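Uncharacterized protein (Bacteroides ovatus, PDB 4IRT) is of unknown function but, as a member of the BNR repeat family with a beta-propeller fold, is a putative neuraminidase. Local coordinates at residues Q167-R177 and Y229-N237. Residues are numbered along the deposited sequence; the frame is centred on the assembly and turned at random. Where two conformers were deposited one is given.
Sequences QDILIDGENKR and YELPIKLSN. With EDO (1,2-ethanediol), chain K.
Ile171 and Ile233 pair as a single parallel beta bridge: Ile233 N donates to Leu170 O (2.8 Å), and Asp172 N donates to Ile233 O (2.8 Å), both nearly straight. Next along, Lys234 runs beside Asp172 and crosses Glu174 at about a right angle. Its CB meets Glu174 OE2 at 3.6 Å, CG packs on Asp172 CB at 4.0 Å, and CD lies 3.7 Å from Glu174 CD. The chain bends at CG-CD (chi3 -72°), and CE then carries NZ to Ser236 OG, a 3.0 Å hydrogen bond. NZ stays 4.5 Å from Glu174 OE1, too far for a salt bridge. Cutting Lys234 back to an alanine would probably open a gap beside the Glu174 carboxylate, where CG and CD now pack, and leave Ser236 OG without this donor. Glu174 OE2 forms a salt bridge with Arg177 NH1 and accepts from two waters, one shared with Asp172 O, Leu235 N and Arg177 NH1, while Arg177 NH2 is held by Glu199. Before the bridge, Leu170 CD1 packs on Leu231 CD2. The contact ties the linker between strands 162-167 and 178-185 of successive blades to the loop entering outer strand 239-242, an inter-blade contact of a beta-propeller.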
# COMPACT_ATOMS: atom_id res chain seq x y z
N GLN A 167 6.60 11.05 -14.65
CA GLN A 167 6.78 12.33 -14.00
C GLN A 167 8.05 12.34 -13.17
O GLN A 167 8.28 11.42 -12.37
CB GLN A 167 5.60 12.71 -13.11
CG GLN A 167 4.25 12.88 -13.80
CD GLN A 167 4.17 14.04 -14.78
OE1 GLN A 167 5.01 14.93 -14.79
NE2 GLN A 167 3.15 14.02 -15.62
N ASP A 168 8.84 13.37 -13.40
CA ASP A 168 10.01 13.72 -12.62
C ASP A 168 9.62 14.54 -11.41
O ASP A 168 10.21 14.38 -10.35
CB ASP A 168 10.96 14.59 -13.47
CG ASP A 168 11.73 13.77 -14.47
OD1 ASP A 168 12.44 12.86 -14.02
OD2 ASP A 168 11.64 14.05 -15.70
N ILE A 169 8.71 15.49 -11.59
CA ILE A 169 8.17 16.23 -10.45
C ILE A 169 6.65 16.39 -10.53
O ILE A 169 6.11 17.21 -11.29
CB ILE A 169 8.83 17.61 -10.27
CG1 ILE A 169 10.37 17.51 -10.41
CG2 ILE A 169 8.47 18.15 -8.89
CD1 ILE A 169 11.10 18.79 -10.07
N LEU A 170 5.97 15.60 -9.70
CA LEU A 170 4.53 15.58 -9.64
C LEU A 170 4.04 16.33 -8.42
O LEU A 170 3.14 17.15 -8.53
CB LEU A 170 4.06 14.13 -9.61
CG LEU A 170 2.56 13.89 -9.59
CD1 LEU A 170 1.84 14.66 -10.70
CD2 LEU A 170 2.31 12.40 -9.74
N ILE A 171 4.64 16.04 -7.25
CA ILE A 171 4.33 16.73 -6.00
C ILE A 171 5.58 17.49 -5.60
O ILE A 171 6.67 16.92 -5.52
CB ILE A 171 3.92 15.76 -4.89
CG1 ILE A 171 2.71 14.92 -5.29
CG2 ILE A 171 3.57 16.50 -3.62
CD1 ILE A 171 2.42 13.80 -4.29
N ASP A 172 5.43 18.80 -5.39
CA ASP A 172 6.54 19.70 -5.13
C ASP A 172 6.50 20.14 -3.68
O ASP A 172 5.59 20.86 -3.27
CB ASP A 172 6.43 20.92 -6.07
CG ASP A 172 7.67 21.80 -6.06
OD1 ASP A 172 8.66 21.52 -5.32
OD2 ASP A 172 7.65 22.79 -6.82
N GLY A 173 7.50 19.70 -2.92
CA GLY A 173 7.70 20.12 -1.54
C GLY A 173 8.40 21.45 -1.41
O GLY A 173 8.61 21.92 -0.30
N GLU A 174 8.80 22.05 -2.54
CA GLU A 174 9.33 23.40 -2.61
C GLU A 174 10.52 23.64 -1.68
O GLU A 174 10.66 24.75 -1.12
CB GLU A 174 8.24 24.45 -2.32
CG GLU A 174 7.05 24.40 -3.25
CD GLU A 174 6.01 25.43 -2.89
OE1 GLU A 174 6.21 26.61 -3.23
OE2 GLU A 174 5.02 25.07 -2.25
N ASN A 175 11.35 22.63 -1.54
CA ASN A 175 12.50 22.65 -0.62
C ASN A 175 12.16 22.99 0.83
O ASN A 175 13.01 23.47 1.55
CB ASN A 175 13.58 23.61 -1.14
CG ASN A 175 14.02 23.25 -2.56
OD1 ASN A 175 14.41 22.11 -2.83
ND2 ASN A 175 13.94 24.21 -3.47
N LYS A 176 10.93 22.70 1.23
CA LYS A 176 10.38 23.07 2.53
C LYS A 176 9.82 21.86 3.27
O LYS A 176 10.03 21.71 4.47
CB LYS A 176 9.21 24.06 2.35
CG LYS A 176 9.62 25.47 2.10
CD LYS A 176 8.43 26.40 2.11
CE LYS A 176 8.90 27.82 1.90
NZ LYS A 176 7.81 28.62 1.28
N ARG A 177 9.07 21.04 2.53
CA ARG A 177 8.24 20.01 3.13
C ARG A 177 8.33 18.72 2.32
O ARG A 177 8.75 18.72 1.17
CB ARG A 177 6.77 20.47 3.22
CG ARG A 177 6.08 20.74 1.87
CD ARG A 177 4.68 21.31 2.04
NE ARG A 177 4.65 22.53 2.84
CZ ARG A 177 4.91 23.76 2.39
NH1 ARG A 177 5.16 23.97 1.10
NH2 ARG A 177 4.90 24.79 3.23
N TYR A 229 -4.77 20.22 -13.32
CA TYR A 229 -3.64 20.81 -12.59
C TYR A 229 -2.56 21.40 -13.49
O TYR A 229 -2.19 20.82 -14.54
CB TYR A 229 -2.95 19.73 -11.75
CG TYR A 229 -3.58 19.39 -10.44
CD1 TYR A 229 -3.40 20.21 -9.33
CD2 TYR A 229 -4.24 18.17 -10.25
CE1 TYR A 229 -3.92 19.87 -8.11
CE2 TYR A 229 -4.77 17.82 -9.01
CZ TYR A 229 -4.59 18.66 -7.93
OH TYR A 229 -5.09 18.34 -6.68
N GLU A 230 -2.04 22.55 -13.09
CA GLU A 230 -0.76 23.01 -13.60
C GLU A 230 0.28 22.33 -12.71
O GLU A 230 0.24 22.49 -11.48
CB GLU A 230 -0.67 24.52 -13.53
CG GLU A 230 -1.80 25.16 -14.33
CD GLU A 230 -1.52 26.59 -14.76
OE1 GLU A 230 -0.38 26.88 -15.22
OE2 GLU A 230 -2.45 27.42 -14.66
N LEU A 231 1.17 21.55 -13.31
CA LEU A 231 2.16 20.80 -12.55
C LEU A 231 3.40 21.65 -12.26
O LEU A 231 3.74 22.55 -13.02
CB LEU A 231 2.56 19.49 -13.28
CG LEU A 231 1.39 18.58 -13.63
CD1 LEU A 231 1.84 17.47 -14.56
CD2 LEU A 231 0.74 18.00 -12.36
N PRO A 232 4.10 21.35 -11.16
CA PRO A 232 3.83 20.30 -10.20
C PRO A 232 2.80 20.75 -9.17
O PRO A 232 2.44 21.95 -9.10
CB PRO A 232 5.19 20.08 -9.54
CG PRO A 232 5.87 21.40 -9.63
CD PRO A 232 5.42 21.97 -10.94
N ILE A 233 2.33 19.81 -8.36
CA ILE A 233 1.31 20.14 -7.38
C ILE A 233 1.98 20.52 -6.09
O ILE A 233 2.74 19.72 -5.53
CB ILE A 233 0.33 18.97 -7.14
CG1 ILE A 233 -0.21 18.44 -8.48
CG2 ILE A 233 -0.81 19.44 -6.24
CD1 ILE A 233 -1.06 17.17 -8.36
N LYS A 234 1.67 21.72 -5.61
CA LYS A 234 2.24 22.32 -4.41
C LYS A 234 1.17 22.51 -3.33
O LYS A 234 -0.02 22.35 -3.59
CB LYS A 234 2.76 23.73 -4.72
CG LYS A 234 3.74 23.88 -5.87
CD LYS A 234 4.12 25.35 -6.07
CE LYS A 234 2.99 26.18 -6.67
NZ LYS A 234 2.85 27.55 -6.08
N LEU A 235 1.62 22.92 -2.15
CA LEU A 235 0.72 23.32 -1.07
C LEU A 235 -0.41 24.21 -1.56
O LEU A 235 -1.59 24.00 -1.23
CB LEU A 235 1.51 24.08 0.01
CG LEU A 235 0.70 24.32 1.28
CD1 LEU A 235 0.87 23.17 2.26
CD2 LEU A 235 1.11 25.62 1.94
N SER A 236 -0.07 25.20 -2.38
CA SER A 236 -1.04 26.21 -2.76
C SER A 236 -2.13 25.74 -3.71
O SER A 236 -3.24 26.22 -3.58
CB SER A 236 -0.34 27.44 -3.34
OG SER A 236 0.30 27.10 -4.55
N ASN A 237 -1.83 24.85 -4.66
CA ASN A 237 -2.81 24.47 -5.70
C ASN A 237 -3.41 23.09 -5.52
O ASN A 237 -4.33 22.71 -6.27
CB ASN A 237 -2.22 24.65 -7.13
CG ASN A 237 -1.01 23.77 -7.39
OD1 ASN A 237 -0.25 23.45 -6.48
ND2 ASN A 237 -0.82 23.38 -8.65
C1 EDO K . 7.21 15.93 -2.16
O1 EDO K . 8.60 16.16 -1.91
C2 EDO K . 7.03 14.61 -2.91
O2 EDO K . 7.55 14.67 -4.25
O HOH W 1 4.52 22.67 -1.47
O HOH W 2 2.65 26.30 -2.40